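Local atomic coordinates of heparin-binding protein (Homo sapiens, PDB entry 1FY1), a protein that kills Gram-negative bacteria, binds heparin and attracts monocytes and fibroblasts as an antimicrobial glycoprotein of neutrophil granules, a homologue of the serine proteases. Residues F14-Q19 and V53-Y58; S67-S72 and E98-S103; T106-P111 and P178-G183; L164-G169 and C196-D201. The protein carries 2 engineered substitutions. All blocks are in the same frame, centred on the assembly; numbering follows the deposited sequence.

Contact 1. Residues F14-Q19 and V53-Y58; sequences FLASIQ and VVLGAY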
loop_
_atom_site.group_PDB
_atom_site.type_symbol
_atom_site.label_atom_id
_atom_site.label_comp_id
_atom_site.label_asym_id
_atom_site.label_seq_id
_atom_site.Cartn_x
_atom_site.Cartn_y
_atom_site.Cartn_z
ATOM N N PHE A 14 3.595 -3.613 -9.490
ATOM C CA PHE A 14 4.013 -3.989 -8.153
ATOM C C PHE A 14 2.854 -4.127 -7.206
ATOM O O PHE A 14 2.924 -4.710 -6.128
ATOM C CB PHE A 14 4.997 -2.915 -7.608
ATOM C CG PHE A 14 4.520 -1.489 -7.785
ATOM C CD1 PHE A 14 3.549 -0.908 -6.960
ATOM C CD2 PHE A 14 5.084 -0.690 -8.780
ATOM C CE1 PHE A 14 3.144 0.420 -7.132
ATOM C CE2 PHE A 14 4.699 0.641 -8.954
ATOM C CZ PHE A 14 3.715 1.194 -8.139
ATOM N N LEU A 15 1.797 -3.568 -7.684
ATOM C CA LEU A 15 0.564 -3.447 -6.984
ATOM C C LEU A 15 -0.158 -4.745 -6.658
ATOM O O LEU A 15 -0.389 -5.594 -7.516
ATOM C CB LEU A 15 -0.308 -2.535 -7.844
ATOM C CG LEU A 15 -1.155 -1.601 -7.019
ATOM C CD1 LEU A 15 -0.214 -0.727 -6.167
ATOM C CD2 LEU A 15 -2.003 -0.739 -7.949
ATOM N N ALA A 16 -0.549 -4.847 -5.378
ATOM C CA ALA A 16 -1.303 -5.965 -4.835
ATOM C C ALA A 16 -2.710 -5.560 -4.386
ATOM O O ALA A 16 -2.998 -4.424 -3.964
ATOM C CB ALA A 16 -0.565 -6.621 -3.682
ATOM N N SER A 17 -3.571 -6.575 -4.429
ATOM C CA SER A 17 -4.944 -6.486 -4.010
ATOM C C SER A 17 -5.199 -7.564 -2.967
ATOM O O SER A 17 -5.167 -8.773 -3.266
ATOM C CB SER A 17 -5.920 -6.686 -5.166
ATOM O OG SER A 17 -7.248 -6.658 -4.677
ATOM N N ILE A 18 -5.394 -7.107 -1.727
ATOM C CA ILE A 18 -5.685 -7.990 -0.605
ATOM C C ILE A 18 -7.208 -8.262 -0.514
ATOM O O ILE A 18 -8.056 -7.336 -0.463
ATOM C CB ILE A 18 -5.005 -7.613 0.715
ATOM C CG1 ILE A 18 -3.477 -7.664 0.574
ATOM C CG2 ILE A 18 -5.454 -8.574 1.814
ATOM C CD1 ILE A 18 -2.921 -6.375 0.048
ATOM N N GLN A 19 -7.570 -9.547 -0.500
ATOM C CA GLN A 19 -8.974 -9.853 -0.507
ATOM C C GLN A 19 -9.443 -10.753 0.615
ATOM O O GLN A 19 -8.713 -11.533 1.222
ATOM C CB GLN A 19 -9.360 -10.471 -1.869
ATOM C CG GLN A 19 -8.793 -9.665 -3.041
ATOM C CD GLN A 19 -9.309 -10.058 -4.415
ATOM O OE1 GLN A 19 -9.345 -9.221 -5.350
ATOM N NE2 GLN A 19 -9.671 -11.332 -4.561
ATOM N N VAL A 53 -4.165 -12.867 -1.511
ATOM C CA VAL A 53 -3.389 -11.807 -2.099
ATOM C C VAL A 53 -3.284 -12.047 -3.588
ATOM O O VAL A 53 -2.716 -13.047 -4.008
ATOM C CB VAL A 53 -1.989 -11.720 -1.467
ATOM C CG1 VAL A 53 -1.084 -10.858 -2.338
ATOM C CG2 VAL A 53 -2.068 -11.155 -0.051
ATOM N N VAL A 54 -3.878 -11.120 -4.355
ATOM C CA VAL A 54 -3.886 -11.193 -5.807
ATOM C C VAL A 54 -2.918 -10.255 -6.501
ATOM O O VAL A 54 -3.013 -9.014 -6.404
ATOM C CB VAL A 54 -5.273 -10.880 -6.303
ATOM C CG1 VAL A 54 -5.390 -11.309 -7.761
ATOM C CG2 VAL A 54 -6.273 -11.598 -5.414
ATOM N N LEU A 55 -1.990 -10.836 -7.227
ATOM C CA LEU A 55 -1.029 -10.045 -7.960
ATOM C C LEU A 55 -1.421 -9.991 -9.441
ATOM O O LEU A 55 -2.081 -10.897 -9.936
ATOM C CB LEU A 55 0.416 -10.630 -7.816
ATOM C CG LEU A 55 0.977 -10.709 -6.389
ATOM C CD1 LEU A 55 2.301 -11.430 -6.438
ATOM C CD2 LEU A 55 1.253 -9.344 -5.834
ATOM N N GLY A 56 -0.959 -8.985 -10.160
ATOM C CA GLY A 56 -1.223 -8.883 -11.579
ATOM C C GLY A 56 -2.635 -8.439 -11.994
ATOM O O GLY A 56 -2.940 -8.410 -13.175
ATOM N N ALA A 57 -3.491 -8.094 -11.046
ATOM C CA ALA A 57 -4.847 -7.694 -11.362
ATOM C C ALA A 57 -4.897 -6.379 -12.062
ATOM O O ALA A 57 -3.924 -5.642 -12.071
ATOM C CB ALA A 57 -5.749 -7.682 -10.136
ATOM N N TYR A 58 -6.060 -6.089 -12.641
ATOM C CA TYR A 58 -6.329 -4.831 -13.340
ATOM C C TYR A 58 -7.761 -4.459 -13.084
ATOM O O TYR A 58 -8.072 -3.568 -12.265
ATOM C CB TYR A 58 -6.112 -4.983 -14.826
ATOM C CG TYR A 58 -6.375 -3.691 -15.551
ATOM C CD1 TYR A 58 -5.756 -2.515 -15.124
ATOM C CD2 TYR A 58 -7.271 -3.621 -16.622
ATOM C CE1 TYR A 58 -5.976 -1.289 -15.754
ATOM C CE2 TYR A 58 -7.517 -2.407 -17.267
ATOM C CZ TYR A 58 -6.851 -1.258 -16.838
ATOM O OH TYR A 58 -7.065 -0.087 -17.477
HETATM O O HOH W 1 -2.963 -6.956 -8.347
#

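Contact 2. Residues S67-S72 and E98-S103; sequences SRQTFS and EANLTS. With NAG (2-acetamido-2-deoxy-beta-D-glucopyranose), chain C.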
loop_
_atom_site.group_PDB
_atom_site.type_symbol
_atom_site.label_atom_id
_atom_site.label_comp_id
_atom_site.label_asym_id
_atom_site.label_seq_id
_atom_site.Cartn_x
_atom_site.Cartn_y
_atom_site.Cartn_z
ATOM N N SER A 67 -2.750 -13.463 -16.389
ATOM C CA SER A 67 -1.892 -12.376 -15.929
ATOM C C SER A 67 -1.794 -12.348 -14.417
ATOM O O SER A 67 -0.788 -11.946 -13.878
ATOM C CB SER A 67 -2.347 -11.025 -16.417
ATOM O OG SER A 67 -3.509 -10.690 -15.695
ATOM N N ARG A 68 -2.843 -12.772 -13.740
ATOM C CA ARG A 68 -2.860 -12.822 -12.310
ATOM C C ARG A 68 -2.061 -13.975 -11.762
ATOM O O ARG A 68 -1.704 -14.871 -12.523
ATOM C CB ARG A 68 -4.251 -12.951 -11.772
ATOM C CG ARG A 68 -5.033 -11.668 -11.890
ATOM C CD ARG A 68 -6.300 -11.738 -11.065
ATOM N NE ARG A 68 -7.154 -10.615 -11.379
ATOM C CZ ARG A 68 -8.296 -10.397 -10.750
ATOM N NH1 ARG A 68 -8.722 -11.230 -9.800
ATOM N NH2 ARG A 68 -9.035 -9.329 -11.064
ATOM N N GLN A 69 -1.870 -13.930 -10.416
ATOM C CA GLN A 69 -1.164 -14.865 -9.502
ATOM C C GLN A 69 -1.866 -14.788 -8.158
ATOM O O GLN A 69 -2.051 -13.697 -7.614
ATOM C CB GLN A 69 0.344 -14.551 -9.344
ATOM C CG GLN A 69 1.123 -15.026 -10.563
ATOM C CD GLN A 69 2.562 -14.565 -10.668
ATOM O OE1 GLN A 69 3.469 -15.266 -10.266
ATOM N NE2 GLN A 69 2.810 -13.510 -11.418
ATOM N N THR A 70 -2.314 -15.923 -7.641
ATOM C CA THR A 70 -3.053 -15.926 -6.382
ATOM C C THR A 70 -2.310 -16.580 -5.233
ATOM O O THR A 70 -1.680 -17.625 -5.366
ATOM C CB THR A 70 -4.511 -16.361 -6.598
ATOM O OG1 THR A 70 -4.993 -15.587 -7.690
ATOM C CG2 THR A 70 -5.377 -16.054 -5.394
ATOM N N PHE A 71 -2.351 -15.949 -4.068
ATOM C CA PHE A 71 -1.587 -16.475 -2.963
ATOM C C PHE A 71 -2.286 -16.304 -1.646
ATOM O O PHE A 71 -3.092 -15.400 -1.455
ATOM C CB PHE A 71 -0.236 -15.701 -2.805
ATOM C CG PHE A 71 0.729 -15.719 -3.988
ATOM C CD1 PHE A 71 1.683 -16.731 -4.103
ATOM C CD2 PHE A 71 0.710 -14.725 -4.965
ATOM C CE1 PHE A 71 2.581 -16.791 -5.168
ATOM C CE2 PHE A 71 1.606 -14.755 -6.032
ATOM C CZ PHE A 71 2.532 -15.796 -6.139
ATOM N N SER A 72 -1.925 -17.225 -0.760
ATOM C CA SER A 72 -2.328 -17.298 0.623
ATOM C C SER A 72 -1.160 -16.776 1.491
ATOM O O SER A 72 -0.001 -16.800 1.091
ATOM C CB SER A 72 -2.737 -18.702 1.034
ATOM O OG SER A 72 -1.593 -19.530 0.962
ATOM N N GLU A 98 6.895 -18.536 -4.051
ATOM C CA GLU A 98 7.506 -17.486 -4.862
ATOM C C GLU A 98 6.676 -16.969 -5.995
ATOM O O GLU A 98 6.240 -17.716 -6.856
ATOM C CB GLU A 98 8.880 -17.844 -5.469
ATOM C CG GLU A 98 10.036 -17.766 -4.459
ATOM C CD GLU A 98 11.342 -17.399 -5.100
ATOM O OE1 GLU A 98 11.499 -17.320 -6.316
ATOM O OE2 GLU A 98 12.265 -17.132 -4.202
ATOM N N ALA A 99 6.549 -15.674 -6.041
ATOM C CA ALA A 99 5.835 -15.083 -7.110
ATOM C C ALA A 99 6.694 -15.120 -8.358
ATOM O O ALA A 99 7.901 -14.866 -8.327
ATOM C CB ALA A 99 5.413 -13.654 -6.766
ATOM N N ASN A 100 6.054 -15.468 -9.465
ATOM C CA ASN A 100 6.701 -15.496 -10.756
ATOM C C ASN A 100 6.728 -14.078 -11.251
ATOM O O ASN A 100 5.673 -13.451 -11.336
ATOM C CB ASN A 100 5.925 -16.379 -11.755
ATOM C CG ASN A 100 6.473 -17.770 -12.000
ATOM O OD1 ASN A 100 7.553 -17.919 -12.607
ATOM N ND2 ASN A 100 5.695 -18.790 -11.610
ATOM N N LEU A 101 7.925 -13.580 -11.533
ATOM C CA LEU A 101 8.140 -12.221 -12.022
ATOM C C LEU A 101 7.824 -12.101 -13.497
ATOM O O LEU A 101 8.627 -12.517 -14.336
ATOM C CB LEU A 101 9.589 -11.836 -11.780
ATOM C CG LEU A 101 9.827 -11.358 -10.370
ATOM C CD1 LEU A 101 9.700 -9.848 -10.378
ATOM C CD2 LEU A 101 8.735 -11.909 -9.463
ATOM N N THR A 102 6.663 -11.531 -13.814
ATOM C CA THR A 102 6.232 -11.371 -15.192
ATOM C C THR A 102 6.170 -9.927 -15.613
ATOM O O THR A 102 6.573 -9.028 -14.873
ATOM C CB THR A 102 4.847 -12.037 -15.363
ATOM O OG1 THR A 102 3.834 -11.257 -14.756
ATOM C CG2 THR A 102 4.846 -13.384 -14.654
ATOM N N SER A 103 5.603 -9.692 -16.795
ATOM C CA SER A 103 5.398 -8.325 -17.276
ATOM C C SER A 103 4.227 -7.706 -16.545
ATOM O O SER A 103 4.008 -6.528 -16.596
ATOM C CB SER A 103 5.001 -8.260 -18.714
ATOM O OG SER A 103 3.674 -8.726 -18.767
HETATM C C1 NAG C . 4.694 -19.506 -12.378
HETATM C C2 NAG C . 4.785 -21.000 -12.761
HETATM C C3 NAG C . 3.443 -21.746 -12.452
HETATM C C4 NAG C . 2.651 -21.348 -11.173
HETATM C C5 NAG C . 2.535 -19.814 -11.242
HETATM C C6 NAG C . 1.652 -19.151 -10.167
HETATM C C7 NAG C . 5.863 -21.881 -14.850
HETATM C C8 NAG C . 5.566 -21.964 -16.370
HETATM N N2 NAG C . 4.970 -21.101 -14.229
HETATM O O3 NAG C . 3.714 -23.127 -12.438
HETATM O O4 NAG C . 1.326 -22.010 -11.098
HETATM O O5 NAG C . 3.904 -19.359 -11.209
HETATM O O6 NAG C . 2.273 -19.192 -8.859
HETATM O O7 NAG C . 6.342 -22.826 -14.218
#

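Contact 3. Residues T106-P111 and P178-G183; sequences TILPLP and PLVCEG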
loop_
_atom_site.group_PDB
_atom_site.type_symbol
_atom_site.label_atom_id
_atom_site.label_comp_id
_atom_site.label_asym_id
_atom_site.label_seq_id
_atom_site.Cartn_x
_atom_site.Cartn_y
_atom_site.Cartn_z
ATOM N N THR A 106 5.767 -7.106 -10.809
ATOM C CA THR A 106 7.173 -6.770 -10.554
ATOM C C THR A 106 7.424 -6.237 -9.123
ATOM O O THR A 106 6.524 -6.062 -8.330
ATOM C CB THR A 106 7.715 -5.794 -11.585
ATOM O OG1 THR A 106 7.211 -4.541 -11.241
ATOM C CG2 THR A 106 7.204 -6.161 -12.973
ATOM N N ILE A 107 8.669 -6.000 -8.764
ATOM C CA ILE A 107 9.019 -5.545 -7.422
ATOM C C ILE A 107 9.189 -4.057 -7.258
ATOM O O ILE A 107 9.803 -3.389 -8.091
ATOM C CB ILE A 107 10.323 -6.256 -7.033
ATOM C CG1 ILE A 107 10.009 -7.743 -7.033
ATOM C CG2 ILE A 107 10.836 -5.807 -5.673
ATOM C CD1 ILE A 107 11.068 -8.610 -6.407
ATOM N N LEU A 108 8.664 -3.516 -6.172
ATOM C CA LEU A 108 8.859 -2.094 -5.911
ATOM C C LEU A 108 10.035 -1.968 -4.922
ATOM O O LEU A 108 10.063 -2.600 -3.892
ATOM C CB LEU A 108 7.568 -1.403 -5.439
ATOM C CG LEU A 108 7.687 0.077 -5.129
ATOM C CD1 LEU A 108 7.920 0.930 -6.362
ATOM C CD2 LEU A 108 6.433 0.528 -4.406
ATOM N N PRO A 109 11.023 -1.195 -5.255
ATOM C CA PRO A 109 12.194 -1.022 -4.446
ATOM C C PRO A 109 11.929 -0.196 -3.248
ATOM O O PRO A 109 10.968 0.571 -3.220
ATOM C CB PRO A 109 13.196 -0.284 -5.305
ATOM C CG PRO A 109 12.526 -0.072 -6.663
ATOM C CD PRO A 109 11.306 -0.986 -6.667
ATOM N N LEU A 110 12.900 -0.258 -2.323
ATOM C CA LEU A 110 12.810 0.442 -1.087
ATOM C C LEU A 110 13.912 1.435 -0.845
ATOM O O LEU A 110 15.060 1.239 -1.205
ATOM C CB LEU A 110 12.939 -0.593 0.030
ATOM C CG LEU A 110 11.744 -1.523 0.149
ATOM C CD1 LEU A 110 11.880 -2.378 1.385
ATOM C CD2 LEU A 110 10.465 -0.705 0.223
ATOM N N PRO A 111 13.552 2.508 -0.179
ATOM C CA PRO A 111 14.512 3.513 0.201
ATOM C C PRO A 111 15.496 2.899 1.208
ATOM O O PRO A 111 15.191 1.812 1.768
ATOM C CB PRO A 111 13.699 4.574 0.966
ATOM C CG PRO A 111 12.348 3.952 1.264
ATOM C CD PRO A 111 12.196 2.748 0.361
ATOM N N PRO A 178 0.982 1.943 -1.620
ATOM C CA PRO A 178 2.179 2.753 -1.561
ATOM C C PRO A 178 2.265 4.105 -2.257
ATOM O O PRO A 178 1.786 4.334 -3.347
ATOM C CB PRO A 178 3.223 1.873 -2.224
ATOM C CG PRO A 178 2.465 1.037 -3.221
ATOM C CD PRO A 178 1.059 0.921 -2.674
ATOM N N LEU A 179 3.003 4.986 -1.610
ATOM C CA LEU A 179 3.344 6.288 -2.128
ATOM C C LEU A 179 4.708 6.154 -2.796
ATOM O O LEU A 179 5.673 5.808 -2.155
ATOM C CB LEU A 179 3.494 7.234 -0.942
ATOM C CG LEU A 179 4.044 8.585 -1.298
ATOM C CD1 LEU A 179 3.067 9.356 -2.182
ATOM C CD2 LEU A 179 4.330 9.345 -0.013
ATOM N N VAL A 180 4.812 6.350 -4.087
ATOM C CA VAL A 180 6.091 6.239 -4.691
ATOM C C VAL A 180 6.603 7.616 -5.107
ATOM O O VAL A 180 5.896 8.371 -5.766
ATOM C CB VAL A 180 6.119 5.198 -5.803
ATOM C CG1 VAL A 180 5.086 4.116 -5.596
ATOM C CG2 VAL A 180 6.049 5.754 -7.180
ATOM N N CYS A 181 7.830 7.950 -4.711
ATOM C CA CYS A 181 8.483 9.217 -5.051
ATOM C C CYS A 181 9.874 8.863 -5.485
ATOM O O CYS A 181 10.587 8.180 -4.774
ATOM C CB CYS A 181 8.708 10.184 -3.898
ATOM S SG CYS A 181 7.340 10.308 -2.753
ATOM N N GLU A 182 10.247 9.314 -6.656
ATOM C CA GLU A 182 11.563 9.012 -7.186
ATOM C C GLU A 182 11.740 7.540 -7.469
ATOM O O GLU A 182 12.848 7.023 -7.360
ATOM C CB GLU A 182 12.700 9.577 -6.292
ATOM C CG GLU A 182 12.640 11.132 -6.217
ATOM C CD GLU A 182 13.504 11.792 -5.168
ATOM O OE1 GLU A 182 13.894 10.968 -4.227
ATOM O OE2 GLU A 182 13.782 12.986 -5.185
ATOM N N GLY A 183 10.641 6.859 -7.799
ATOM C CA GLY A 183 10.670 5.424 -8.091
ATOM C C GLY A 183 10.858 4.494 -6.874
ATOM O O GLY A 183 11.089 3.308 -7.044
#

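Contact 4. Residues L164-G169 and C196-D201; sequences LTRRGG and CGRGPD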
loop_
_atom_site.group_PDB
_atom_site.type_symbol
_atom_site.label_atom_id
_atom_site.label_comp_id
_atom_site.label_asym_id
_atom_site.label_seq_id
_atom_site.Cartn_x
_atom_site.Cartn_y
_atom_site.Cartn_z
ATOM N N LEU A 164 -2.755 19.864 -5.097
ATOM C CA LEU A 164 -2.982 21.249 -5.405
ATOM C C LEU A 164 -4.448 21.574 -5.681
ATOM O O LEU A 164 -4.883 22.673 -5.389
ATOM C CB LEU A 164 -1.895 21.935 -6.267
ATOM C CG LEU A 164 -0.508 21.957 -5.578
ATOM C CD1 LEU A 164 0.586 22.490 -6.507
ATOM C CD2 LEU A 164 -0.536 22.773 -4.290
ATOM N N THR A 165 -5.232 20.589 -6.170
ATOM C CA THR A 165 -6.663 20.771 -6.441
ATOM C C THR A 165 -7.550 20.197 -5.342
ATOM O O THR A 165 -7.452 18.991 -5.064
ATOM C CB THR A 165 -7.016 20.116 -7.786
ATOM O OG1 THR A 165 -6.371 20.825 -8.827
ATOM C CG2 THR A 165 -8.510 20.073 -8.009
ATOM N N ARG A 166 -8.447 20.976 -4.724
ATOM C CA ARG A 166 -9.194 20.208 -3.766
ATOM C C ARG A 166 -9.585 18.914 -4.382
ATOM O O ARG A 166 -9.876 18.774 -5.556
ATOM C CB ARG A 166 -10.360 20.795 -2.963
ATOM C CG ARG A 166 -10.126 20.766 -1.438
ATOM C CD ARG A 166 -11.370 20.443 -0.586
ATOM N NE ARG A 166 -11.276 21.003 0.773
ATOM C CZ ARG A 166 -12.140 20.765 1.774
ATOM N NH1 ARG A 166 -13.186 19.947 1.627
ATOM N NH2 ARG A 166 -11.942 21.350 2.960
ATOM N N ARG A 167 -9.533 17.981 -3.500
ATOM C CA ARG A 167 -9.911 16.670 -3.803
ATOM C C ARG A 167 -9.018 15.972 -4.739
ATOM O O ARG A 167 -9.042 16.131 -5.943
ATOM C CB ARG A 167 -11.353 16.678 -4.213
ATOM C CG ARG A 167 -12.072 17.599 -3.240
ATOM C CD ARG A 167 -13.539 17.293 -3.173
ATOM N NE ARG A 167 -14.224 18.065 -2.141
ATOM C CZ ARG A 167 -15.515 17.865 -1.852
ATOM N NH1 ARG A 167 -16.231 16.933 -2.511
ATOM N NH2 ARG A 167 -16.099 18.596 -0.884
ATOM N N GLY A 168 -8.258 15.178 -4.064
ATOM C CA GLY A 168 -7.270 14.293 -4.556
ATOM C C GLY A 168 -6.772 13.607 -3.311
ATOM O O GLY A 168 -6.726 14.223 -2.254
ATOM N N GLY A 169 -6.471 12.334 -3.422
ATOM C CA GLY A 169 -5.976 11.615 -2.290
ATOM C C GLY A 169 -6.553 10.231 -2.176
ATOM O O GLY A 169 -7.210 9.699 -3.072
ATOM N N CYS A 196 -12.525 12.492 2.315
ATOM C CA CYS A 196 -11.609 12.160 1.245
ATOM C C CYS A 196 -11.297 13.343 0.319
ATOM O O CYS A 196 -12.183 14.065 -0.142
ATOM C CB CYS A 196 -12.082 10.936 0.435
ATOM S SG CYS A 196 -12.279 9.458 1.444
ATOM N N GLY A 197 -9.995 13.473 0.034
ATOM C CA GLY A 197 -9.411 14.483 -0.843
ATOM C C GLY A 197 -9.279 15.870 -0.216
ATOM O O GLY A 197 -8.885 16.838 -0.875
ATOM N N ARG A 198 -9.605 15.984 1.063
ATOM C CA ARG A 198 -9.556 17.266 1.752
ATOM C C ARG A 198 -8.203 17.905 2.148
ATOM O O ARG A 198 -7.978 19.097 1.847
ATOM C CB ARG A 198 -10.479 17.315 2.943
ATOM C CG ARG A 198 -10.255 18.635 3.633
ATOM C CD ARG A 198 -10.668 18.626 5.082
ATOM N NE ARG A 198 -9.820 19.516 5.859
ATOM C CZ ARG A 198 -9.951 19.708 7.164
ATOM N NH1 ARG A 198 -10.904 19.087 7.859
ATOM N NH2 ARG A 198 -9.114 20.549 7.786
ATOM N N GLY A 199 -7.309 17.202 2.876
ATOM C CA GLY A 199 -6.058 17.834 3.285
ATOM C C GLY A 199 -5.365 17.037 4.404
ATOM O O GLY A 199 -5.908 16.874 5.498
ATOM N N PRO A 200 -4.115 16.623 4.114
ATOM C CA PRO A 200 -3.180 15.772 4.804
ATOM C C PRO A 200 -3.639 14.334 4.918
ATOM O O PRO A 200 -4.503 13.976 5.725
ATOM C CB PRO A 200 -2.764 16.399 6.125
ATOM C CG PRO A 200 -3.059 17.832 5.982
ATOM C CD PRO A 200 -4.069 17.928 4.854
ATOM N N ASP A 201 -3.005 13.594 4.009
ATOM C CA ASP A 201 -3.098 12.155 3.883
ATOM C C ASP A 201 -1.888 11.659 4.620
ATOM O O ASP A 201 -0.762 12.120 4.407
ATOM C CB ASP A 201 -3.018 11.640 2.425
ATOM C CG ASP A 201 -4.296 11.738 1.636
ATOM O OD1 ASP A 201 -5.361 12.014 2.155
ATOM O OD2 ASP A 201 -4.136 11.527 0.359
#

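Contact 1. Residues F14-Q19 and V53-Y58
The seam that closes the first six-stranded antiparallel barrel of the chymotrypsin fold runs through S17 and V54. Strands 15-19 and 53-55 pass within 4.8 Å of each other in opposing directions, with an axis angle of 151°. Their clearest pairing is a hydrogen-bonded antiparallel pair: V54 N donates to S17 O at 2.9 Å, almost straight at 173°, while S17 N returns a more bent bond of 3.2 Å to V54 O. Toward L15 and G56 the strands part, and one water bridges them. It donates to L15 O and to V54 O (2.8 Å) and accepts from A57 N, so V54 O is gripped twice.

On the face shared by A16, I18, V53 and L55, I18 and V53 lie side by side, with I18 CG1 3.8 Å from V53 CG2, while the tip of L55 brings L55 CD2 within 3.9 Å of A16 CB. The opposite face carries S17 and V54. There CG of Q19 stands anti to its carbonyl carbon (chi1 -47°), and the extended chain brings the amide obliquely across V54, with Q19 NE2 3.5 Å from V54 CG2. The S17 hydroxyl is hydrogen-bonded to H24 ND1.

A16 and V53 pack on V36, and I18 on T38, so their face looks toward strand 35-38 across the barrel. Strand 69-77 flanks V53 and L55, while L15 reaches P178 of strand 178-181.

Contact 2. Residues S67-S72 and E98-S103
Q69 grips the backbone of N100 with both ends of its carboxamide. N100 N donates to Q69 OE1 at 2.7 Å, though bent to 137°, and Q69 NE2 donates to N100 O at 2.9 Å. Each donor lies in the plane of the carbonyl it addresses, and N100 O sits in the Q69 amide plane as well, so the two bonds together fix the rotation of the amide. Beside them, F71 drives the far end of its ring against A99: CZ is 3.5 Å from A99 CA and 3.6 Å from A99 CB, approached obliquely. E98 O lies at the ring edge. T102 slides past the glutamine, with CG2 3.8 Å from Q69 NE2.

Further out, the chain of Q69 is extended beyond CG (chi2 169°), which carries its amide from strand 69-72 across to the loop. Backbone bonds of Q69 to L55 and of F71 to V53 hold that strand in the sheet, and A99 is tied to A33. The T102 hydroxyl is engaged with S104 N.

N100 ND2 is bonded to C1 of an N-acetylglucosamine at 1.5 Å, and R97 also holds the sugar. N100, L101 and T102 form the Asn-X-Thr sequon of N-glycosylation, here displayed by a loop on the outside of the first barrel.

Contact 3. Residues T106-P111 and P178-G183
L108 reaches from the loop 106-111 to strand 178-181 and the turn that follows it, and its side chain can be followed outward atom by atom. CB points toward the strand and, at the root of the chain, packs on F14. CG continues anti to the backbone N (chi1 179°), extending the chain away from its own amide and toward the strand. There it forks. CD1 goes to the turn and ends 4.0 Å from G183 O. CD2 goes to the strand, where it lies 4.0 Å from V180 CG1 and 4.1 Å from P178 CB, at a slant to both side chains. Both of those residues point toward the loop, so one methyl group is shared between a valine branch and a proline ring.

P109 adds a smaller touch at the solvent side: its CG is 3.7 Å from G183 O, the same carbonyl that L108 CD1 approaches. No hydrogen bond joins the two segments, so the contact is one of van der Waals packing. The backbone polar groups bond to other neighbours, L108 with L30 and P109 with A185.

E182 and G183 both have positive phi and small positive psi, consistent with a type I' turn linking strands 178-181 and 184-192 in a tight hairpin; C181, just before it, forms a disulfide with C123. The loop lies between strands 91-95 and 122-127, and the arrangement is that of the chymotrypsin fold, whose interdomain connection crosses from one barrel to the other.

Contact 4. Residues L164-G169 and C196-D201
Backbone contacts dominate where R167 and G197 meet, with their CA atoms only 3.7 Å apart. R167 N donates to G197 O at 2.9 Å, but the bond is weak, bent to 129°. Two CA-H...O contacts supplement it: R167 CA approaches the same G197 O, and G197 CA lies 3.0 Å from G168 O with an angle of 149° at the hydrogen. G197 O thus receives both the amide and the CA of R167, while G197 itself gives its CA to the next carbonyl along. With no side chain on G197, the two loops can come this close.

Aliphatic cover and like charge form the second group. R166 and R198 run side by side, pointing the same way, and their guanidinium planes are only 8° apart. The planes are not laid squarely over each other: it is R198 CG that covers a face of the R166 guanidinium, off toward its rim, 3.3 Å from R166 NH2. R166 NH2 and R198 NE are 4.0 Å apart.

The carboxylate of D201 supplies the third group. Its OD2 comes within 3.2 Å of G169 CA and is hydrogen-bonded to I170 N, while OD1 is held by S192 OG. Both oxygens of this buried acid are therefore engaged, which fixes its rotation against the glycine backbone.

C196 is in a disulfide with C171, and in this family such a loop pair borders the primary specificity pocket. Chemically, the contact divides into a polar, glycine-lined interior and a solvent-facing pair of arginines, whose adjacent positive charges would probably be screened by water or anions.

Along the chain contacts 1, 2 and 3 open in turn, while the segments of contact 4 alternate with those of contact 3. Contacts 1 and 2 are close neighbours, their centres 9 Å apart, and share the first barrel, in which strands 52-55 and 69-77 lie side by side. Contact 3 is centred about 16 Å from contact 1 and touches it through F14 and L15, joining that barrel to the second sheet. Contact 4 lies about 33 Å from contact 2 between centres, on the opposite side of the chain's centre. Together they trace the two-barrel fold of this protease homologue, from the N100 glycosylation loop to the loops beside the pocket.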